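Local coordinates for protein exodeoxyribonuclease III (Methanosarcina mazei, PDB 5J8N) that probably cuts the DNA backbone at abasic sites and trims DNA strands from their 3' ends, using magnesium or manganese ions, at residues I80-G85 against L98-E103; E103-L108 against K145-G150. The protein carries 3 engineered substitutions. One frame throughout, in Å; residues are numbered along the deposited sequence.

In the fold
Interaction 1 and interaction 2 join neighbouring strands of one mixed sheet. The chain runs through strand 97-101, turns at the shared residue E103 and returns as strand 106-111. The contact centres are 9 Å apart. T100 O and L107 N, 2.9 Å apart, probably form a hydrogen bond between the two contacts. R99 CB also packs on L108 CD2, at 3.6 Å. Both contacts lie on the same side of the chain's centre, and interaction 2 is the more buried. Its C149 side chain is about 8 Å from that of D222, predicted to matter for catalysis. In interaction 1, the L98 side chain is about 9 Å from that of Y111, a predicted active-site residue.

Interaction 1: I80-G85 against L98-E103; sequences IKLEKG and LRTDYE
R99 sets CG opposite its backbone N (chi1 170°) and stays extended to NE, while E83 turns CG anti to its carbonyl carbon (chi1 -60°). E83 and R99 pair across the strands on one face of the sheet, and with these torsions their side chains lie side by side, pointing the same way. E83 OE1 lies 3.7 Å from R99 NH1, well out of the guanidinium plane. This is a long salt bridge of charge alone, with no N-H aimed at the oxygen. K81 CD and E83 CD cover one face of the guanidinium. Its NE/NH2 edge is held by D101: R99 NE reaches D101 OD1 at 2.7 Å and R99 NH2 reaches D101 OD2 at 2.9 Å. This side-on, two-nitrogen grip meets the syn side of both oxygens and fixes the rotation of both groups. R99 NH1 is bonded to the hydroxyl of Y135 in helix 119-141.

The backbones pair antiparallel. E83 N bonds to R99 O at 2.9 Å, and R99 N returns a bond to E83 O at 2.8 Å. I80 N also bonds to D101 O at 2.8 Å.

On the face of L82, K84, L98 and T100, carbon atoms carry the contact. L98 CD1 meets L82 CD1 at 3.7 Å and also touches K84 CG. L98 and T100 pack there on strand 71-75 of the second sheet. A sheet with one face on its partner sheet and the other under a helix belongs to the alpha/beta sandwich of the DNase I-like fold.

Interaction 2: E103-L108 against K145-G150; sequences EDFVLL and KLVICG
K145 bends back at its second and third torsions, which brings NZ beside the turn before strand 106-111. There K145 NZ donates to D104 O at 2.8 Å. It meets this oxygen obliquely, tilted 26° from the carbonyl plane. A water accepts from K145 NZ at 2.7 Å and donates to D104 OD1. A second water donates to E103 O and takes only a weak bond from the same NZ. D104 OD2 is satisfied elsewhere, by the Y4 hydroxyl. A methionine in place of K145 would probably cost D104 O its charged donor and break both water bridges, so that the turn is held less firmly.

Four parallel-strand bonds follow in regular order. V106 N donates to K145 O at 2.8 Å. V147 N then donates to V106 O, L108 N to V147 O and C149 N to L108 O. L146, I148 and L107 turn their backbones to other strands: the first two bond with S227 and F225, the last with T100.

Apolar side chains meet on both faces. V106 and L146 lie side by side, as do L108 and I148, and helix 119-141 packs over L108, L146 and I148. On the reverse, F105 CD2 rests obliquely on V147 CG2 at 3.6 Å, and L107 CD1 meets V147 CG1 at 3.7 Å. F105, L107 and C149 face strand 33-37 of the second sheet. Two adjacent parallel strands joined through helix 119-141 make a beta-alpha-beta crossover.

Interaction 1: I80-G85 against L98-E103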
ATOM      1  N   ILE A  80      -2.679  -3.548  19.049  1.00 15.82           N
ATOM      2  CA  ILE A  80      -2.336  -4.522  20.077  1.00 16.35           C
ATOM      3  C   ILE A  80      -1.016  -5.244  19.823  1.00 16.69           C
ATOM      4  O   ILE A  80      -0.523  -5.928  20.709  1.00 20.89           O
ATOM      5  CB  ILE A  80      -3.458  -5.583  20.274  1.00 18.96           C
ATOM      6  CG1 ILE A  80      -3.664  -6.397  19.015  1.00 20.59           C
ATOM      7  CG2 ILE A  80      -4.797  -4.896  20.584  1.00 23.55           C
ATOM      8  CD1 ILE A  80      -4.840  -7.431  19.200  1.00 24.32           C
ATOM      9  N   LYS A  81      -0.454  -5.084  18.631  1.00 16.12           N
ATOM     10  CA  LYS A  81       0.865  -5.671  18.264  1.00 16.06           C
ATOM     11  C   LYS A  81       1.417  -4.845  17.130  1.00 14.97           C
ATOM     12  O   LYS A  81       0.679  -4.383  16.246  1.00 15.30           O
ATOM     13  CB  LYS A  81       0.708  -7.143  17.831  1.00 19.04           C
ATOM     14  CG  LYS A  81       2.013  -7.902  17.660  1.00 23.09           C
ATOM     15  CD  LYS A  81       1.766  -9.427  17.400  1.00 26.15           C
ATOM     16  CE  LYS A  81       2.699 -10.251  18.286  1.00 40.41           C
ATOM     17  NZ  LYS A  81       4.149  -9.887  18.089  1.00 45.79           N
ATOM     18  N   LEU A  82       2.733  -4.684  17.177  1.00 14.80           N
ATOM     19  CA  LEU A  82       3.478  -3.899  16.210  1.00 15.29           C
ATOM     20  C   LEU A  82       4.674  -4.752  15.779  1.00 16.34           C
ATOM     21  O   LEU A  82       5.445  -5.173  16.666  1.00 18.03           O
ATOM     22  CB  LEU A  82       3.949  -2.570  16.859  1.00 16.24           C
ATOM     23  CG  LEU A  82       4.988  -1.778  16.058  1.00 18.70           C
ATOM     24  CD1 LEU A  82       4.346  -1.213  14.795  1.00 18.56           C
ATOM     25  CD2 LEU A  82       5.459  -0.685  16.994  1.00 17.99           C
ATOM     26  N   GLU A  83       4.838  -4.972  14.469  1.00 14.60           N
ATOM     27  CA  GLU A  83       6.024  -5.678  13.993  1.00 16.32           C
ATOM     28  C   GLU A  83       6.553  -5.010  12.753  1.00 16.82           C
ATOM     29  O   GLU A  83       5.798  -4.750  11.796  1.00 17.12           O
ATOM     30  CB  GLU A  83       5.734  -7.169  13.711  1.00 19.06           C
ATOM     31  CG  GLU A  83       5.258  -7.875  14.943  1.00 21.06           C
ATOM     32  CD  GLU A  83       5.162  -9.378  14.775  1.00 28.19           C
ATOM     33  OE1 GLU A  83       5.441  -9.877  13.678  1.00 28.17           O
ATOM     34  OE2 GLU A  83       4.823 -10.057  15.758  1.00 32.97           O
ATOM     35  N   LYS A  84       7.830  -4.681  12.837  0.56 16.72           N
ATOM     36  CA  LYS A  84       8.507  -4.036  11.738  0.56 15.39           C
ATOM     37  C   LYS A  84       9.253  -5.140  11.039  0.56 16.57           C
ATOM     38  O   LYS A  84      10.217  -5.698  11.577  0.56 19.63           O
ATOM     39  CB  LYS A  84       9.413  -2.915  12.246  0.56 17.28           C
ATOM     40  CG  LYS A  84       8.610  -1.791  12.889  0.56 17.47           C
ATOM     41  CD  LYS A  84       9.482  -0.791  13.616  0.56 17.04           C
ATOM     42  CE  LYS A  84       8.642   0.357  14.176  0.56 16.93           C
ATOM     43  NZ  LYS A  84       9.459   1.429  14.840  0.56 16.94           N
ATOM     44  N   GLY A  85       8.713  -5.538   9.895  1.00 20.02           N
ATOM     45  CA  GLY A  85       9.381  -6.441   9.000  1.00 18.03           C
ATOM     46  C   GLY A  85       8.722  -7.805   9.099  1.00 20.14           C
ATOM     47  O   GLY A  85       7.996  -8.145  10.073  1.00 22.09           O
ATOM     48  N   LEU A  98       5.286  -2.989   7.440  1.00 11.75           N
ATOM     49  CA  LEU A  98       4.892  -2.646   8.817  1.00 12.55           C
ATOM     50  C   LEU A  98       3.567  -3.284   9.176  1.00 12.34           C
ATOM     51  O   LEU A  98       2.535  -3.014   8.512  1.00 12.53           O
ATOM     52  CB  LEU A  98       4.837  -1.104   8.937  1.00 13.93           C
ATOM     53  CG  LEU A  98       4.393  -0.566  10.279  1.00 16.62           C
ATOM     54  CD1 LEU A  98       5.382  -0.940  11.278  1.00 18.79           C
ATOM     55  CD2 LEU A  98       4.263   0.979  10.206  1.00 20.47           C
ATOM     56  N   ARG A  99       3.584  -4.121  10.199  1.00 12.34           N
ATOM     57  CA  ARG A  99       2.396  -4.807  10.711  1.00 12.12           C
ATOM     58  C   ARG A  99       1.892  -4.142  11.962  1.00 13.18           C
ATOM     59  O   ARG A  99       2.639  -3.921  12.937  1.00 13.28           O
ATOM     60  CB  ARG A  99       2.732  -6.268  10.964  1.00 13.03           C
ATOM     61  CG  ARG A  99       1.638  -7.009  11.712  1.00 14.00           C
ATOM     62  CD  ARG A  99       1.993  -8.471  11.866  1.00 14.73           C
ATOM     63  NE  ARG A  99       1.046  -9.147  12.766  1.00 13.67           N
ATOM     64  CZ  ARG A  99       1.173 -10.390  13.131  1.00 15.82           C
ATOM     65  NH1 ARG A  99       2.135 -11.134  12.662  1.00 17.56           N
ATOM     66  NH2 ARG A  99       0.289 -10.892  13.994  1.00 16.72           N
ATOM     67  N   THR A 100       0.597  -3.843  11.980  1.00 12.73           N
ATOM     68  CA  THR A 100      -0.086  -3.377  13.183  1.00 12.00           C
ATOM     69  C   THR A 100      -1.356  -4.205  13.342  1.00 13.30           C
ATOM     70  O   THR A 100      -2.196  -4.206  12.433  1.00 13.46           O
ATOM     71  CB  THR A 100      -0.436  -1.858  13.089  1.00 14.00           C
ATOM     72  OG1 THR A 100      -1.115  -1.625  11.853  1.00 13.64           O
ATOM     73  CG2 THR A 100       0.825  -1.005  13.147  1.00 14.66           C
ATOM     74  N   ASP A 101      -1.519  -4.868  14.475  1.00 13.62           N
ATOM     75  CA  ASP A 101      -2.723  -5.681  14.728  1.00 13.53           C
ATOM     76  C   ASP A 101      -3.716  -4.831  15.455  1.00 17.34           C
ATOM     77  O   ASP A 101      -3.347  -4.129  16.414  1.00 16.91           O
ATOM     78  CB  ASP A 101      -2.399  -6.923  15.564  1.00 15.81           C
ATOM     79  CG  ASP A 101      -1.496  -7.906  14.836  1.00 16.62           C
ATOM     80  OD1 ASP A 101      -1.013  -7.619  13.724  1.00 15.75           O
ATOM     81  OD2 ASP A 101      -1.352  -9.004  15.378  1.00 18.16           O
ATOM     82  N   TYR A 102      -4.987  -4.963  15.067  1.00 16.14           N
ATOM     83  CA  TYR A 102      -6.086  -4.355  15.834  1.00 17.33           C
ATOM     84  C   TYR A 102      -7.004  -5.447  16.355  1.00 19.16           C
ATOM     85  O   TYR A 102      -6.817  -6.645  16.046  1.00 18.72           O
ATOM     86  CB  TYR A 102      -6.827  -3.335  14.969  1.00 16.40           C
ATOM     87  CG  TYR A 102      -5.890  -2.250  14.539  1.00 17.94           C
ATOM     88  CD1 TYR A 102      -5.588  -1.181  15.405  1.00 18.81           C
ATOM     89  CD2 TYR A 102      -5.247  -2.304  13.304  1.00 16.54           C
ATOM     90  CE1 TYR A 102      -4.636  -0.213  15.044  1.00 18.95           C
ATOM     91  CE2 TYR A 102      -4.314  -1.332  12.924  1.00 15.78           C
ATOM     92  CZ  TYR A 102      -4.028  -0.287  13.802  1.00 16.70           C
ATOM     93  OH  TYR A 102      -3.070   0.649  13.466  1.00 17.79           O
ATOM     94  N   GLU A 103      -7.997  -5.082  17.188  1.00 21.62           N
ATOM     95  CA  GLU A 103      -8.838  -6.123  17.757  1.00 24.28           C
ATOM     96  C   GLU A 103      -9.540  -6.902  16.655  1.00 21.19           C
ATOM     97  O   GLU A 103      -9.716  -8.098  16.816  1.00 22.13           O
ATOM     98  CB  GLU A 103      -9.898  -5.547  18.715  1.00 33.61           C
ATOM     99  CG  GLU A 103      -9.346  -4.854  19.950  1.00 46.98           C
ATOM    100  CD  GLU A 103      -8.699  -5.807  20.933  1.00 59.23           C
ATOM    101  OE1 GLU A 103      -8.762  -7.040  20.717  1.00 61.35           O
ATOM    102  OE2 GLU A 103      -8.100  -5.315  21.916  1.00 64.20           O
TER

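Interaction 2: E103-L108 against K145-G150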
ATOM      1  N   GLU A 103      -7.997  -5.082  17.188  1.00 21.62           N
ATOM      2  CA  GLU A 103      -8.838  -6.123  17.757  1.00 24.28           C
ATOM      3  C   GLU A 103      -9.540  -6.902  16.655  1.00 21.19           C
ATOM      4  O   GLU A 103      -9.716  -8.098  16.816  1.00 22.13           O
ATOM      5  CB  GLU A 103      -9.898  -5.547  18.715  1.00 33.61           C
ATOM      6  CG  GLU A 103      -9.346  -4.854  19.950  1.00 46.98           C
ATOM      7  CD  GLU A 103      -8.699  -5.807  20.933  1.00 59.23           C
ATOM      8  OE1 GLU A 103      -8.762  -7.040  20.717  1.00 61.35           O
ATOM      9  OE2 GLU A 103      -8.100  -5.315  21.916  1.00 64.20           O
ATOM     10  N   ASP A 104      -9.888  -6.247  15.556  1.00 19.21           N
ATOM     11  CA  ASP A 104     -10.718  -6.890  14.538  1.00 19.09           C
ATOM     12  C   ASP A 104      -9.967  -7.418  13.320  1.00 16.39           C
ATOM     13  O   ASP A 104     -10.548  -8.157  12.509  1.00 19.55           O
ATOM     14  CB  ASP A 104     -11.788  -5.908  14.056  1.00 21.81           C
ATOM     15  CG  ASP A 104     -12.808  -5.572  15.145  1.00 25.20           C
ATOM     16  OD1 ASP A 104     -13.518  -6.507  15.553  1.00 27.45           O
ATOM     17  OD2 ASP A 104     -12.848  -4.385  15.542  1.00 27.99           O
ATOM     18  N   PHE A 105      -8.683  -7.099  13.167  1.00 14.83           N
ATOM     19  CA  PHE A 105      -7.951  -7.563  12.006  1.00 14.52           C
ATOM     20  C   PHE A 105      -6.495  -7.224  12.154  1.00 14.49           C
ATOM     21  O   PHE A 105      -6.135  -6.349  12.960  1.00 15.76           O
ATOM     22  CB  PHE A 105      -8.479  -6.935  10.684  1.00 15.72           C
ATOM     23  CG  PHE A 105      -8.440  -5.406  10.651  1.00 15.07           C
ATOM     24  CD1 PHE A 105      -9.499  -4.692  11.192  1.00 17.58           C
ATOM     25  CD2 PHE A 105      -7.362  -4.729  10.120  1.00 15.41           C
ATOM     26  CE1 PHE A 105      -9.481  -3.298  11.183  1.00 16.95           C
ATOM     27  CE2 PHE A 105      -7.353  -3.317  10.078  1.00 16.84           C
ATOM     28  CZ  PHE A 105      -8.399  -2.608  10.612  1.00 18.39           C
ATOM     29  N   VAL A 106      -5.687  -7.887  11.346  1.00 12.68           N
ATOM     30  CA  VAL A 106      -4.265  -7.607  11.188  1.00 12.51           C
ATOM     31  C   VAL A 106      -4.056  -6.705   9.966  1.00 13.26           C
ATOM     32  O   VAL A 106      -4.562  -7.054   8.888  1.00 13.76           O
ATOM     33  CB  VAL A 106      -3.473  -8.892  10.989  1.00 12.84           C
ATOM     34  CG1 VAL A 106      -2.001  -8.616  10.683  1.00 14.98           C
ATOM     35  CG2 VAL A 106      -3.606  -9.818  12.247  1.00 15.50           C
ATOM     36  N   LEU A 107      -3.311  -5.603  10.115  1.00 11.36           N
ATOM     37  CA  LEU A 107      -3.013  -4.721   9.005  1.00 12.10           C
ATOM     38  C   LEU A 107      -1.559  -4.815   8.596  1.00 10.98           C
ATOM     39  O   LEU A 107      -0.660  -4.632   9.436  1.00 13.15           O
ATOM     40  CB  LEU A 107      -3.316  -3.295   9.389  1.00 11.83           C
ATOM     41  CG  LEU A 107      -2.989  -2.233   8.349  1.00 12.72           C
ATOM     42  CD1 LEU A 107      -3.812  -2.378   7.037  1.00 13.78           C
ATOM     43  CD2 LEU A 107      -3.263  -0.819   8.935  1.00 12.69           C
ATOM     44  N   LEU A 108      -1.330  -5.112   7.326  1.00 10.77           N
ATOM     45  CA  LEU A 108       0.036  -5.114   6.767  1.00 11.65           C
ATOM     46  C   LEU A 108       0.137  -3.961   5.795  1.00 12.07           C
ATOM     47  O   LEU A 108      -0.610  -3.930   4.803  1.00 12.52           O
ATOM     48  CB  LEU A 108       0.347  -6.449   6.047  1.00 13.16           C
ATOM     49  CG  LEU A 108       0.078  -7.725   6.889  1.00 12.54           C
ATOM     50  CD1 LEU A 108       0.453  -8.950   6.056  1.00 14.33           C
ATOM     51  CD2 LEU A 108       0.798  -7.699   8.254  1.00 14.18           C
ATOM     52  N   LYS A 145      -7.744 -12.261  10.343  1.00 16.38           N
ATOM     53  CA  LYS A 145      -8.404 -11.462   9.282  1.00 15.16           C
ATOM     54  C   LYS A 145      -7.371 -10.496   8.807  1.00 15.93           C
ATOM     55  O   LYS A 145      -6.906  -9.679   9.614  1.00 17.33           O
ATOM     56  CB  LYS A 145      -9.662 -10.752   9.844  1.00 18.55           C
ATOM     57  CG  LYS A 145     -10.835 -11.742  10.124  1.00 23.87           C
ATOM     58  CD  LYS A 145     -11.317 -11.632  11.574  1.00 41.09           C
ATOM     59  CE  LYS A 145     -12.326 -10.489  11.718  1.00 45.69           C
ATOM     60  NZ  LYS A 145     -12.561  -9.983  13.139  1.00 39.15           N
ATOM     61  N   LEU A 146      -6.998 -10.550   7.531  1.00 13.92           N
ATOM     62  CA  LEU A 146      -5.893  -9.763   7.003  1.00 13.76           C
ATOM     63  C   LEU A 146      -6.349  -8.662   6.106  1.00 13.61           C
ATOM     64  O   LEU A 146      -7.097  -8.895   5.153  1.00 14.30           O
ATOM     65  CB  LEU A 146      -4.959 -10.669   6.190  1.00 14.25           C
ATOM     66  CG  LEU A 146      -4.216 -11.649   7.096  1.00 18.80           C
ATOM     67  CD1 LEU A 146      -3.774 -12.881   6.333  1.00 30.79           C
ATOM     68  CD2 LEU A 146      -3.026 -10.960   7.731  1.00 29.43           C
ATOM     69  N   VAL A 147      -5.830  -7.458   6.348  1.00 13.23           N
ATOM     70  CA  VAL A 147      -5.992  -6.319   5.461  1.00 12.33           C
ATOM     71  C   VAL A 147      -4.575  -5.980   5.026  1.00 11.97           C
ATOM     72  O   VAL A 147      -3.701  -5.785   5.889  1.00 13.13           O
ATOM     73  CB  VAL A 147      -6.634  -5.124   6.186  1.00 11.40           C
ATOM     74  CG1 VAL A 147      -6.720  -3.916   5.257  1.00 14.70           C
ATOM     75  CG2 VAL A 147      -7.970  -5.499   6.659  1.00 14.00           C
ATOM     76  N   ILE A 148      -4.326  -5.920   3.724  1.00 12.00           N
ATOM     77  CA  ILE A 148      -3.008  -5.622   3.196  1.00 13.37           C
ATOM     78  C   ILE A 148      -3.115  -4.438   2.292  1.00 12.74           C
ATOM     79  O   ILE A 148      -3.782  -4.480   1.255  1.00 13.48           O
ATOM     80  CB  ILE A 148      -2.428  -6.817   2.400  1.00 13.33           C
ATOM     81  CG1 ILE A 148      -2.397  -8.060   3.311  1.00 13.98           C
ATOM     82  CG2 ILE A 148      -1.034  -6.486   1.877  1.00 15.94           C
ATOM     83  CD1 ILE A 148      -3.287  -9.200   2.793  1.00 18.73           C
ATOM     84  N   CYS A 149      -2.458  -3.349   2.659  1.00 11.35           N
ATOM     85  CA  CYS A 149      -2.556  -2.171   1.766  1.00 11.34           C
ATOM     86  C   CYS A 149      -1.164  -1.772   1.341  1.00 11.99           C
ATOM     87  O   CYS A 149      -0.162  -1.911   2.079  1.00 12.04           O
ATOM     88  CB  CYS A 149      -3.240  -0.994   2.452  1.00 13.66           C
ATOM     89  SG  CYS A 149      -2.477  -0.376   3.975  1.00 14.64           S
ATOM     90  N   GLY A 150      -1.129  -1.136   0.171  1.00 14.30           N
ATOM     91  CA  GLY A 150       0.104  -0.473  -0.219  1.00 14.22           C
ATOM     92  C   GLY A 150       0.297  -0.509  -1.702  1.00 13.29           C
ATOM     93  O   GLY A 150      -0.629  -0.713  -2.510  1.00 12.89           O
TER
HETATM   94  O   HOH W   1      -9.895 -10.464  15.219  1.00 29.49           O
HETATM   95  O   HOH W   2     -14.271  -8.715  14.744  1.00 35.73           O